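Local coordinates for probable fatty acyl-CoA transferase Rv3272 (Mycobacterium tuberculosis, PDB 5YX6), which binds fatty acyl-CoAs of varying chain length, palmitoyl-CoA most tightly, and probably acts as a family III CoA-transferase in fatty acid metabolism, at residues E47-I52 against A63-L67; L90-A96 against L118-N122; Y266-W271 against Q292-S296; I278-L283 against E305-L310. All coordinates share one frame; numbering follows the deposited sequence.

Interaction 1 (E47-I52 against A63-L67); sequences EAARQI and ATYFL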
loop_
_atom_site.group_PDB
_atom_site.type_symbol
_atom_site.label_atom_id
_atom_site.label_comp_id
_atom_site.label_asym_id
_atom_site.label_seq_id
_atom_site.Cartn_x
_atom_site.Cartn_y
_atom_site.Cartn_z
ATOM N N GLU A 47 -2.573 9.742 -24.005
ATOM C CA GLU A 47 -2.134 8.515 -23.353
ATOM C C GLU A 47 -3.020 7.343 -23.789
ATOM O O GLU A 47 -4.226 7.505 -23.974
ATOM C CB GLU A 47 -2.190 8.692 -21.831
ATOM C CG GLU A 47 -1.696 7.503 -21.014
ATOM C CD GLU A 47 -1.960 7.655 -19.507
ATOM O OE1 GLU A 47 -2.069 8.801 -19.018
ATOM O OE2 GLU A 47 -2.050 6.618 -18.808
ATOM N N ALA A 48 -2.431 6.163 -23.942
ATOM C CA ALA A 48 -3.181 5.004 -24.427
ATOM C C ALA A 48 -4.311 4.587 -23.477
ATOM O O ALA A 48 -5.346 4.079 -23.908
ATOM C CB ALA A 48 -2.240 3.836 -24.666
ATOM N N ALA A 49 -4.103 4.800 -22.181
ATOM C CA ALA A 49 -5.086 4.415 -21.171
ATOM C C ALA A 49 -6.406 5.176 -21.293
ATOM O O ALA A 49 -7.396 4.798 -20.673
ATOM C CB ALA A 49 -4.507 4.602 -19.781
ATOM N N ARG A 50 -6.407 6.269 -22.051
ATOM C CA ARG A 50 -7.640 7.009 -22.321
ATOM C C ARG A 50 -8.627 6.151 -23.109
ATOM O O ARG A 50 -9.839 6.327 -22.997
ATOM C CB ARG A 50 -7.347 8.296 -23.104
ATOM C CG ARG A 50 -6.747 9.446 -22.297
ATOM C CD ARG A 50 -6.450 10.627 -23.218
ATOM N NE ARG A 50 -5.766 11.729 -22.544
ATOM C CZ ARG A 50 -6.383 12.751 -21.960
ATOM N NH1 ARG A 50 -7.707 12.825 -21.974
ATOM N NH2 ARG A 50 -5.674 13.706 -21.371
ATOM N N GLN A 51 -8.101 5.227 -23.907
ATOM C CA GLN A 51 -8.931 4.471 -24.833
ATOM C C GLN A 51 -9.457 3.175 -24.215
ATOM O O GLN A 51 -10.489 2.659 -24.642
ATOM C CB GLN A 51 -8.142 4.148 -26.109
ATOM C CG GLN A 51 -7.666 5.365 -26.917
ATOM C CD GLN A 51 -8.777 6.349 -27.256
ATOM O OE1 GLN A 51 -9.116 7.223 -26.457
ATOM N NE2 GLN A 51 -9.344 6.213 -28.450
ATOM N N ILE A 52 -8.750 2.656 -23.213
ATOM C CA ILE A 52 -9.180 1.444 -22.515
ATOM C C ILE A 52 -10.450 1.702 -21.706
ATOM O O ILE A 52 -10.393 2.218 -20.588
ATOM C CB ILE A 52 -8.081 0.915 -21.572
ATOM C CG1 ILE A 52 -6.768 0.744 -22.333
ATOM C CG2 ILE A 52 -8.503 -0.399 -20.950
ATOM C CD1 ILE A 52 -6.916 -0.066 -23.598
ATOM N N ALA A 63 -13.572 5.300 -19.161
ATOM C CA ALA A 63 -12.123 5.104 -19.138
ATOM C C ALA A 63 -11.696 4.782 -17.714
ATOM O O ALA A 63 -11.163 5.627 -17.002
ATOM C CB ALA A 63 -11.395 6.332 -19.665
ATOM N N THR A 64 -11.965 3.554 -17.298
ATOM C CA THR A 64 -11.836 3.152 -15.905
ATOM C C THR A 64 -10.420 3.266 -15.333
ATOM O O THR A 64 -10.249 3.418 -14.129
ATOM C CB THR A 64 -12.326 1.697 -15.747
ATOM O OG1 THR A 64 -11.908 1.173 -14.484
ATOM C CG2 THR A 64 -11.751 0.829 -16.850
ATOM N N TYR A 65 -9.402 3.233 -16.179
ATOM C CA TYR A 65 -8.043 3.382 -15.672
ATOM C C TYR A 65 -7.576 4.841 -15.713
ATOM O O TYR A 65 -6.893 5.303 -14.796
ATOM C CB TYR A 65 -7.080 2.478 -16.450
ATOM C CG TYR A 65 -7.428 1.013 -16.293
ATOM C CD1 TYR A 65 -7.106 0.316 -15.131
ATOM C CD2 TYR A 65 -8.096 0.328 -17.305
ATOM C CE1 TYR A 65 -7.440 -1.025 -14.981
ATOM C CE2 TYR A 65 -8.434 -1.011 -17.169
ATOM C CZ TYR A 65 -8.104 -1.685 -16.008
ATOM O OH TYR A 65 -8.444 -3.021 -15.881
ATOM N N PHE A 66 -7.946 5.569 -16.763
ATOM C CA PHE A 66 -7.473 6.940 -16.910
ATOM C C PHE A 66 -8.181 7.959 -16.003
ATOM O O PHE A 66 -7.535 8.742 -15.312
ATOM C CB PHE A 66 -7.612 7.401 -18.364
ATOM C CG PHE A 66 -7.116 8.799 -18.595
ATOM C CD1 PHE A 66 -5.758 9.042 -18.746
ATOM C CD2 PHE A 66 -7.994 9.872 -18.617
ATOM C CE1 PHE A 66 -5.281 10.324 -18.942
ATOM C CE2 PHE A 66 -7.532 11.156 -18.809
ATOM C CZ PHE A 66 -6.166 11.387 -18.974
ATOM N N LEU A 67 -9.506 7.943 -16.009
ATOM C CA LEU A 67 -10.277 9.002 -15.363
ATOM C C LEU A 67 -10.038 9.205 -13.850
ATOM O O LEU A 67 -9.904 10.348 -13.399
ATOM C CB LEU A 67 -11.772 8.771 -15.606
ATOM C CG LEU A 67 -12.673 9.877 -15.050
ATOM C CD1 LEU A 67 -13.373 10.584 -16.203
ATOM C CD2 LEU A 67 -13.677 9.337 -14.065
HETATM O O HOH W 1 -9.136 3.708 -19.026
#

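Interaction 2 (L90-A96 against L118-N122); sequences LRLADTA and LRSRN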
loop_
_atom_site.group_PDB
_atom_site.type_symbol
_atom_site.label_atom_id
_atom_site.label_comp_id
_atom_site.label_asym_id
_atom_site.label_seq_id
_atom_site.Cartn_x
_atom_site.Cartn_y
_atom_site.Cartn_z
ATOM N N LEU A 90 12.656 20.867 -21.983
ATOM C CA LEU A 90 13.746 21.469 -21.223
ATOM C C LEU A 90 13.323 22.830 -20.685
ATOM O O LEU A 90 13.608 23.163 -19.540
ATOM C CB LEU A 90 15.015 21.596 -22.072
ATOM C CG LEU A 90 15.738 20.297 -22.443
ATOM C CD1 LEU A 90 16.757 20.537 -23.534
ATOM C CD2 LEU A 90 16.407 19.687 -21.237
ATOM N N ARG A 91 12.626 23.609 -21.504
ATOM C CA ARG A 91 12.149 24.915 -21.068
ATOM C C ARG A 91 11.048 24.783 -20.024
ATOM O O ARG A 91 10.989 25.562 -19.075
ATOM C CB ARG A 91 11.649 25.737 -22.253
ATOM C CG ARG A 91 12.768 26.246 -23.139
ATOM C CD ARG A 91 12.241 27.142 -24.240
ATOM N NE ARG A 91 12.879 26.834 -25.514
ATOM C CZ ARG A 91 12.262 26.255 -26.542
ATOM N NH1 ARG A 91 10.977 25.919 -26.457
ATOM N NH2 ARG A 91 12.933 26.014 -27.660
ATOM N N LEU A 92 10.167 23.806 -20.213
ATOM C CA LEU A 92 9.096 23.569 -19.265
ATOM C C LEU A 92 9.684 23.104 -17.921
ATOM O O LEU A 92 9.226 23.520 -16.860
ATOM C CB LEU A 92 8.100 22.551 -19.826
ATOM C CG LEU A 92 6.794 22.320 -19.070
ATOM C CD1 LEU A 92 6.162 23.642 -18.670
ATOM C CD2 LEU A 92 5.825 21.482 -19.903
ATOM N N ALA A 93 10.704 22.255 -17.969
ATOM C CA ALA A 93 11.340 21.753 -16.751
ATOM C C ALA A 93 12.081 22.842 -15.966
ATOM O O ALA A 93 12.186 22.768 -14.741
ATOM C CB ALA A 93 12.289 20.628 -17.083
ATOM N N ASP A 94 12.603 23.847 -16.663
ATOM C CA ASP A 94 13.243 24.971 -15.980
ATOM C C ASP A 94 12.278 25.655 -15.011
ATOM O O ASP A 94 12.699 26.267 -14.035
ATOM C CB ASP A 94 13.781 25.996 -16.988
ATOM C CG ASP A 94 15.015 25.499 -17.740
ATOM O OD1 ASP A 94 15.614 24.475 -17.328
ATOM O OD2 ASP A 94 15.390 26.148 -18.746
ATOM N N THR A 95 10.983 25.514 -15.266
ATOM C CA THR A 95 9.973 26.164 -14.450
ATOM C C THR A 95 9.376 25.222 -13.409
ATOM O O THR A 95 8.486 25.614 -12.653
ATOM C CB THR A 95 8.820 26.716 -15.310
ATOM O OG1 THR A 95 8.061 25.621 -15.844
ATOM C CG2 THR A 95 9.354 27.583 -16.446
ATOM N N ALA A 96 9.857 23.982 -13.371
ATOM C CA ALA A 96 9.221 22.958 -12.541
ATOM C C ALA A 96 9.919 22.737 -11.204
ATOM O O ALA A 96 11.131 22.894 -11.085
ATOM C CB ALA A 96 9.150 21.646 -13.301
ATOM N N LEU A 118 18.475 17.690 -16.701
ATOM C CA LEU A 118 17.519 18.651 -16.172
ATOM C C LEU A 118 18.068 19.403 -14.966
ATOM O O LEU A 118 17.859 20.607 -14.835
ATOM C CB LEU A 118 16.212 17.942 -15.805
ATOM C CG LEU A 118 15.494 17.189 -16.936
ATOM C CD1 LEU A 118 14.085 16.797 -16.510
ATOM C CD2 LEU A 118 15.438 17.996 -18.216
ATOM N N ARG A 119 18.784 18.711 -14.090
ATOM C CA ARG A 119 19.243 19.344 -12.857
ATOM C C ARG A 119 20.405 20.319 -13.044
ATOM O O ARG A 119 20.589 21.222 -12.227
ATOM C CB ARG A 119 19.633 18.273 -11.849
ATOM C CG ARG A 119 18.441 17.577 -11.226
ATOM C CD ARG A 119 18.839 16.231 -10.695
ATOM N NE ARG A 119 19.846 16.332 -9.647
ATOM C CZ ARG A 119 19.576 16.621 -8.380
ATOM N NH1 ARG A 119 18.323 16.869 -8.011
ATOM N NH2 ARG A 119 20.559 16.684 -7.492
ATOM N N SER A 120 21.170 20.164 -14.122
ATOM C CA SER A 120 22.251 21.109 -14.409
ATOM C C SER A 120 21.666 22.479 -14.737
ATOM O O SER A 120 22.259 23.507 -14.424
ATOM C CB SER A 120 23.133 20.620 -15.560
ATOM O OG SER A 120 22.359 20.279 -16.695
ATOM N N ARG A 121 20.486 22.476 -15.350
ATOM C CA ARG A 121 19.783 23.702 -15.710
ATOM C C ARG A 121 18.992 24.291 -14.540
ATOM O O ARG A 121 18.932 25.507 -14.385
ATOM C CB ARG A 121 18.839 23.435 -16.880
ATOM C CG ARG A 121 19.532 22.867 -18.106
ATOM C CD ARG A 121 18.512 22.368 -19.123
ATOM N NE ARG A 121 17.620 23.443 -19.548
ATOM C CZ ARG A 121 17.681 24.052 -20.728
ATOM N NH1 ARG A 121 18.590 23.680 -21.628
ATOM N NH2 ARG A 121 16.822 25.027 -21.010
ATOM N N ASN A 122 18.365 23.427 -13.742
ATOM C CA ASN A 122 17.509 23.861 -12.637
ATOM C C ASN A 122 17.936 23.217 -11.312
ATOM O O ASN A 122 17.527 22.096 -11.004
ATOM C CB ASN A 122 16.041 23.533 -12.957
ATOM C CG ASN A 122 15.061 23.988 -11.868
ATOM O OD1 ASN A 122 15.446 24.569 -10.847
ATOM N ND2 ASN A 122 13.777 23.720 -12.092
#

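Interaction 3 (Y266-W271 against Q292-S296); sequences YVPKHW and QRSRS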
loop_
_atom_site.group_PDB
_atom_site.type_symbol
_atom_site.label_atom_id
_atom_site.label_comp_id
_atom_site.label_asym_id
_atom_site.label_seq_id
_atom_site.Cartn_x
_atom_site.Cartn_y
_atom_site.Cartn_z
ATOM N N TYR A 266 -8.317 -13.300 20.167
ATOM C CA TYR A 266 -7.237 -14.134 20.663
ATOM C C TYR A 266 -6.643 -13.595 21.968
ATOM O O TYR A 266 -5.988 -14.335 22.699
ATOM C CB TYR A 266 -6.151 -14.267 19.593
ATOM C CG TYR A 266 -5.561 -12.946 19.165
ATOM C CD1 TYR A 266 -6.165 -12.192 18.169
ATOM C CD2 TYR A 266 -4.410 -12.446 19.759
ATOM C CE1 TYR A 266 -5.644 -10.979 17.774
ATOM C CE2 TYR A 266 -3.873 -11.231 19.366
ATOM C CZ TYR A 266 -4.496 -10.502 18.370
ATOM O OH TYR A 266 -3.979 -9.288 17.969
ATOM N N VAL A 267 -6.863 -12.314 22.262
ATOM C CA VAL A 267 -6.469 -11.766 23.561
ATOM C C VAL A 267 -7.374 -12.346 24.638
ATOM O O VAL A 267 -8.594 -12.356 24.478
ATOM C CB VAL A 267 -6.539 -10.227 23.598
ATOM N N PRO A 268 -6.776 -12.826 25.739
ATOM C CA PRO A 268 -7.453 -13.531 26.836
ATOM C C PRO A 268 -8.840 -12.984 27.199
ATOM O O PRO A 268 -9.785 -13.774 27.281
ATOM C CB PRO A 268 -6.473 -13.358 27.992
ATOM C CG PRO A 268 -5.143 -13.424 27.324
ATOM C CD PRO A 268 -5.321 -12.749 25.969
ATOM N N LYS A 269 -8.965 -11.675 27.403
ATOM C CA LYS A 269 -10.264 -11.065 27.694
ATOM C C LYS A 269 -11.260 -11.292 26.556
ATOM O O LYS A 269 -12.444 -11.508 26.792
ATOM C CB LYS A 269 -10.117 -9.562 27.959
ATOM N N HIS A 270 -10.779 -11.231 25.318
ATOM C CA HIS A 270 -11.654 -11.418 24.161
ATOM C C HIS A 270 -12.037 -12.881 23.956
ATOM O O HIS A 270 -13.198 -13.207 23.696
ATOM C CB HIS A 270 -10.970 -10.890 22.911
ATOM C CG HIS A 270 -10.768 -9.411 22.921
ATOM N ND1 HIS A 270 -10.006 -8.759 21.977
ATOM C CD2 HIS A 270 -11.248 -8.454 23.749
ATOM C CE1 HIS A 270 -10.014 -7.463 22.230
ATOM N NE2 HIS A 270 -10.758 -7.251 23.301
ATOM N N TRP A 271 -11.047 -13.756 24.085
ATOM C CA TRP A 271 -11.258 -15.189 23.984
ATOM C C TRP A 271 -12.303 -15.694 24.995
ATOM O O TRP A 271 -13.234 -16.416 24.626
ATOM C CB TRP A 271 -9.925 -15.915 24.189
ATOM C CG TRP A 271 -10.075 -17.361 24.515
ATOM C CD1 TRP A 271 -9.785 -17.965 25.704
ATOM C CD2 TRP A 271 -10.522 -18.399 23.635
ATOM N NE1 TRP A 271 -10.043 -19.311 25.627
ATOM C CE2 TRP A 271 -10.490 -19.607 24.365
ATOM C CE3 TRP A 271 -10.958 -18.423 22.306
ATOM C CZ2 TRP A 271 -10.875 -20.827 23.809
ATOM C CZ3 TRP A 271 -11.336 -19.637 21.754
ATOM C CH2 TRP A 271 -11.297 -20.821 22.509
ATOM N N GLN A 292 -3.042 -19.455 25.149
ATOM C CA GLN A 292 -3.003 -19.057 23.741
ATOM C C GLN A 292 -2.074 -19.925 22.897
ATOM O O GLN A 292 -2.360 -20.190 21.729
ATOM C CB GLN A 292 -2.600 -17.593 23.592
ATOM C CG GLN A 292 -2.669 -17.124 22.144
ATOM C CD GLN A 292 -2.572 -15.620 22.002
ATOM O OE1 GLN A 292 -2.906 -14.869 22.926
ATOM N NE2 GLN A 292 -2.123 -15.166 20.833
ATOM N N ARG A 293 -0.951 -20.345 23.475
ATOM C CA ARG A 293 -0.006 -21.186 22.747
ATOM C C ARG A 293 -0.672 -22.510 22.393
ATOM O O ARG A 293 -0.429 -23.073 21.324
ATOM C CB ARG A 293 1.261 -21.428 23.572
ATOM N N SER A 294 -1.533 -22.990 23.289
ATOM C CA SER A 294 -2.295 -24.211 23.054
ATOM C C SER A 294 -3.251 -24.005 21.891
ATOM O O SER A 294 -3.468 -24.909 21.085
ATOM C CB SER A 294 -3.063 -24.631 24.304
ATOM O OG SER A 294 -2.180 -24.843 25.389
ATOM N N ARG A 295 -3.830 -22.812 21.817
ATOM C CA ARG A 295 -4.747 -22.483 20.739
ATOM C C ARG A 295 -4.036 -22.548 19.390
ATOM O O ARG A 295 -4.635 -22.941 18.395
ATOM C CB ARG A 295 -5.379 -21.101 20.952
ATOM C CG ARG A 295 -6.332 -21.040 22.140
ATOM C CD ARG A 295 -7.337 -19.900 22.014
ATOM N NE ARG A 295 -6.807 -18.597 22.417
ATOM C CZ ARG A 295 -6.718 -18.184 23.681
ATOM N NH1 ARG A 295 -7.110 -18.979 24.672
ATOM N NH2 ARG A 295 -6.233 -16.979 23.957
ATOM N N SER A 296 -2.767 -22.152 19.349
ATOM C CA SER A 296 -2.009 -22.215 18.104
ATOM C C SER A 296 -1.658 -23.657 17.721
ATOM O O SER A 296 -1.862 -24.061 16.577
ATOM C CB SER A 296 -0.737 -21.374 18.205
ATOM O OG SER A 296 -1.050 -19.995 18.312
#

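Interaction 4 (I278-L283 against E305-L310); sequences IGRPDL and ELELAL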
loop_
_atom_site.group_PDB
_atom_site.type_symbol
_atom_site.label_atom_id
_atom_site.label_comp_id
_atom_site.label_asym_id
_atom_site.label_seq_id
_atom_site.Cartn_x
_atom_site.Cartn_y
_atom_site.Cartn_z
ATOM N N ILE A 278 -20.832 -17.600 22.624
ATOM C CA ILE A 278 -21.269 -18.665 21.720
ATOM C C ILE A 278 -21.843 -19.866 22.468
ATOM O O ILE A 278 -22.107 -20.912 21.869
ATOM C CB ILE A 278 -20.116 -19.167 20.833
ATOM C CG1 ILE A 278 -19.040 -19.811 21.705
ATOM C CG2 ILE A 278 -19.547 -18.027 20.004
ATOM C CD1 ILE A 278 -17.888 -20.376 20.944
ATOM N N GLY A 279 -22.001 -19.727 23.780
ATOM C CA GLY A 279 -22.598 -20.773 24.588
ATOM C C GLY A 279 -21.654 -21.924 24.867
ATOM O O GLY A 279 -22.077 -23.072 24.926
ATOM N N ARG A 280 -20.367 -21.639 25.010
ATOM C CA ARG A 280 -19.402 -22.707 25.252
ATOM C C ARG A 280 -18.390 -22.385 26.357
ATOM O O ARG A 280 -17.186 -22.301 26.094
ATOM C CB ARG A 280 -18.665 -23.050 23.951
ATOM C CG ARG A 280 -19.562 -23.623 22.843
ATOM C CD ARG A 280 -20.043 -25.054 23.178
ATOM N NE ARG A 280 -18.919 -25.891 23.589
ATOM C CZ ARG A 280 -18.195 -26.628 22.753
ATOM N NH1 ARG A 280 -18.487 -26.651 21.449
ATOM N NH2 ARG A 280 -17.177 -27.343 23.220
ATOM N N PRO A 281 -18.872 -22.214 27.602
ATOM C CA PRO A 281 -17.999 -21.918 28.749
ATOM C C PRO A 281 -16.930 -22.983 29.004
ATOM O O PRO A 281 -15.900 -22.687 29.617
ATOM C CB PRO A 281 -18.970 -21.858 29.932
ATOM C CG PRO A 281 -20.329 -21.722 29.334
ATOM C CD PRO A 281 -20.274 -22.392 28.010
ATOM N N ASP A 282 -17.170 -24.200 28.523
ATOM C CA ASP A 282 -16.254 -25.315 28.737
ATOM C C ASP A 282 -14.928 -25.076 28.043
ATOM O O ASP A 282 -13.902 -25.615 28.459
ATOM C CB ASP A 282 -16.880 -26.627 28.246
ATOM C CG ASP A 282 -17.166 -26.625 26.746
ATOM O OD1 ASP A 282 -18.132 -25.956 26.315
ATOM O OD2 ASP A 282 -16.448 -27.338 26.004
ATOM N N LEU A 283 -14.953 -24.266 26.984
ATOM C CA LEU A 283 -13.751 -23.999 26.193
ATOM C C LEU A 283 -12.734 -23.114 26.908
ATOM O O LEU A 283 -11.552 -23.131 26.569
ATOM C CB LEU A 283 -14.123 -23.368 24.854
ATOM C CG LEU A 283 -14.908 -24.278 23.907
ATOM C CD1 LEU A 283 -15.140 -23.583 22.578
ATOM C CD2 LEU A 283 -14.202 -25.619 23.718
ATOM N N GLU A 305 -14.496 -26.887 17.044
ATOM C CA GLU A 305 -15.357 -26.615 18.196
ATOM C C GLU A 305 -16.152 -25.326 17.995
ATOM O O GLU A 305 -17.338 -25.270 18.299
ATOM C CB GLU A 305 -14.531 -26.553 19.478
ATOM C CG GLU A 305 -13.843 -27.878 19.826
ATOM C CD GLU A 305 -14.806 -28.989 20.267
ATOM O OE1 GLU A 305 -15.990 -28.693 20.563
ATOM O OE2 GLU A 305 -14.369 -30.168 20.310
ATOM N N LEU A 306 -15.499 -24.295 17.455
ATOM C CA LEU A 306 -16.164 -23.014 17.248
ATOM C C LEU A 306 -17.292 -23.140 16.233
ATOM O O LEU A 306 -18.390 -22.627 16.444
ATOM C CB LEU A 306 -15.156 -21.950 16.798
ATOM C CG LEU A 306 -14.094 -21.595 17.844
ATOM C CD1 LEU A 306 -13.066 -20.604 17.301
ATOM C CD2 LEU A 306 -14.746 -21.059 19.113
ATOM N N GLU A 307 -17.034 -23.850 15.142
ATOM C CA GLU A 307 -18.038 -23.959 14.093
ATOM C C GLU A 307 -19.235 -24.809 14.537
ATOM O O GLU A 307 -20.372 -24.524 14.151
ATOM C CB GLU A 307 -17.405 -24.501 12.803
ATOM C CG GLU A 307 -16.416 -23.497 12.176
ATOM C CD GLU A 307 -15.905 -23.895 10.788
ATOM O OE1 GLU A 307 -15.705 -25.104 10.533
ATOM O OE2 GLU A 307 -15.707 -22.987 9.948
ATOM N N LEU A 308 -18.995 -25.831 15.360
ATOM C CA LEU A 308 -20.111 -26.546 15.997
ATOM C C LEU A 308 -21.017 -25.567 16.740
ATOM O O LEU A 308 -22.237 -25.616 16.613
ATOM C CB LEU A 308 -19.605 -27.629 16.954
ATOM C CG LEU A 308 -19.097 -28.909 16.272
ATOM C CD1 LEU A 308 -18.488 -29.869 17.283
ATOM C CD2 LEU A 308 -20.193 -29.595 15.469
ATOM N N ALA A 309 -20.409 -24.632 17.464
ATOM C CA ALA A 309 -21.174 -23.654 18.234
ATOM C C ALA A 309 -21.788 -22.562 17.364
ATOM O O ALA A 309 -22.919 -22.136 17.609
ATOM C CB ALA A 309 -20.293 -23.028 19.309
ATOM N N LEU A 310 -21.055 -22.116 16.343
ATOM C CA LEU A 310 -21.531 -21.028 15.485
ATOM C C LEU A 310 -22.688 -21.435 14.580
ATOM O O LEU A 310 -23.346 -20.588 13.975
ATOM C CB LEU A 310 -20.380 -20.473 14.646
ATOM C CG LEU A 310 -19.317 -19.757 15.475
ATOM C CD1 LEU A 310 -18.055 -19.566 14.674
ATOM C CD2 LEU A 310 -19.863 -18.431 15.975
#

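Interaction 1 (E47-I52 against A63-L67)
The side chain of R50 is laid over one face of the F66 ring. Its CG sits 3.6 Å from the ring centroid and 6° off the normal, a CH-pi contact, and the extended chain runs outward so that CZ of R50 comes 3.3 Å from CZ of F66. The two planes are inclined by 38°, so the charged group leans on the ring's far end and is not stacked flat. E47 meets the ring differently: its OE1 lies in the ring plane, at the edge, 3.6 Å from CE1 of F66. F66 can reach both because its CG stands opposite the backbone N (chi1 -179°). Both polar ends are held elsewhere, R50 by E42 and E47 by N21 and K40. CG2 of I52 touches the edge of Y65 at CD2, 3.7 Å away. One water joins the backbones, donating to O of A49 and O of I52 and accepting from N of Y65. The contact brings together the loops after strands 37-42 and 59-62; Y65, near the inferred nucleophile D175, also packs on N216 of the second subunit, and 63-67 leads on toward strand 74-77.

Interaction 2 (L90-A96 against L118-N122)
R121 grips the carboxylate of D94 side-on with two nitrogens, NE to OD1 at 3.2 Å and NH2 to OD2 at 2.9 Å. The NE bond is nearly straight (172°) and uses the syn lone pair of OD1; NH2 meets OD2 from the syn side, somewhat out of the carboxylate plane. The planes of this salt bridge are only 14° apart, and a bend at chi3 of R121 (59°) turns the NE/NH2 edge of the guanidinium toward D94. A second polar link comes from N122, whose ND2 donates to O of A93 at 3.2 Å, in the carbonyl plane, and more weakly to O of A96. The A93 carbonyl thus takes two donors, ND2 of N122 and N of A96, at the end of the helix; OD1 of N122 is taken by N of N124. CB of L90 lies over one face of the R121 guanidinium, 3.9 Å from CZ. CD2 of L90 meets CD2 of L118 at 3.6 Å, with CB of A93 close by. The contact joins the C-terminal ends of helices 83-94 and 115-121; L113 and L125 extend the leucine packing, and A93 and A96 rest on L16 of strand 14-17.

Interaction 3 (Y266-W271 against Q292-S296)
W271 and R295 form a cation-pi stack between two helices, 268-277 and 292-297, in a part of the fold remote from the inferred nucleophile. The guanidinium lies flat on the indole, its plane inclined by 25°, with CZ of R295 3.6 Å from the centroid of the five-membered ring. Behind it the aliphatic part of the same side chain covers the other half of the indole: CD of R295 is 3.7 Å from the centroid of the six-membered ring, almost on its normal. The two side chains run past each other in opposite directions, which is how one arginine spans both rings. Its shape allows this: the chain leaves the helix with CG turned away from the carbonyl carbon and then folds at chi3 (-81°), bringing the guanidinium round over the indole. The indole for its part projects across the gap because CG of W271 is opposite its own backbone N.

The other face of the guanidinium is backed by CA of Q292, so the group is sandwiched. Its nitrogens are well supplied with acceptors: NE bonds to O of Q249 and NH1 to O of F289, while NH2 turns to Y266. The ring of Y266 runs alongside Q292. L302 of helix 299-310 packs on both W271 and R295. The hydrogen bond from NH2 of R295 to O of Y266 is 2.9 Å long, with the donor tilted 31° from the carbonyl plane.

Interaction 4 (I278-L283 against E305-L310)
R280 reaches across to E305, and OE1 of E305 receives both terminal nitrogens, NH2 at 3.2 Å and, weakly, NH1 at 3.3 Å. The oxygen lies in the guanidinium plane, but NH2 arrives from above the carboxylate, the two planes standing 82° apart. The same arginine is gripped much more squarely by D282 from its own segment. NE of R280 bonds to OD1 at 2.8 Å and NH2 to OD2 at 2.9 Å, both nearly straight and through syn lone pairs. The three residues make a salt-bridge network whose positive centre would be expected to ease the nearness of the two carboxylates. Bends at chi2 and chi3 (-71° and -49°) curl the arginine back over its own turn to meet D282.

The segment opens with the Schellman motif that ends helix 268-277: G279, with positive phi, is the C-prime residue, and the bonds run from N of R280 to O of C275 and from N of G279 to O of Y276. A benzamidine, probably from the crystallisation liquor, lies close to the side chain of R280.

I278 points at helix 299-310, its CD1 3.7 Å from CD2 of L306 and 3.9 Å from CB of A309, while CG2 nears CD2 of L310. CB of A309 also meets CG of R280 at 3.7 Å. L283 lies over one face of the R280 guanidinium, and its CD1 is 4.3 Å from CD2 of L306.

From the N terminus, interaction 1 closes a short loop: strands 54-56 and 59-62 lie between its two segments. Interaction 2 follows in series, its loop holding strand 98-101 of the parallel sheet and helix 107-110, and its nearest atoms are about 14 Å from interaction 1. A long run of chain, including strands 126-131 and 201-205 of the sheet, separates these from interactions 3 and 4, which lie on the opposite side of the chain's centre, with interaction 2 about 60 Å from interaction 3 between centres. These last two cross, their segments alternating along the chain, and they touch: CZ2 of W271 is 3.7 Å from O of L283. Together they tie helices 268-277, 282-285, 292-297 and 299-310 into one group.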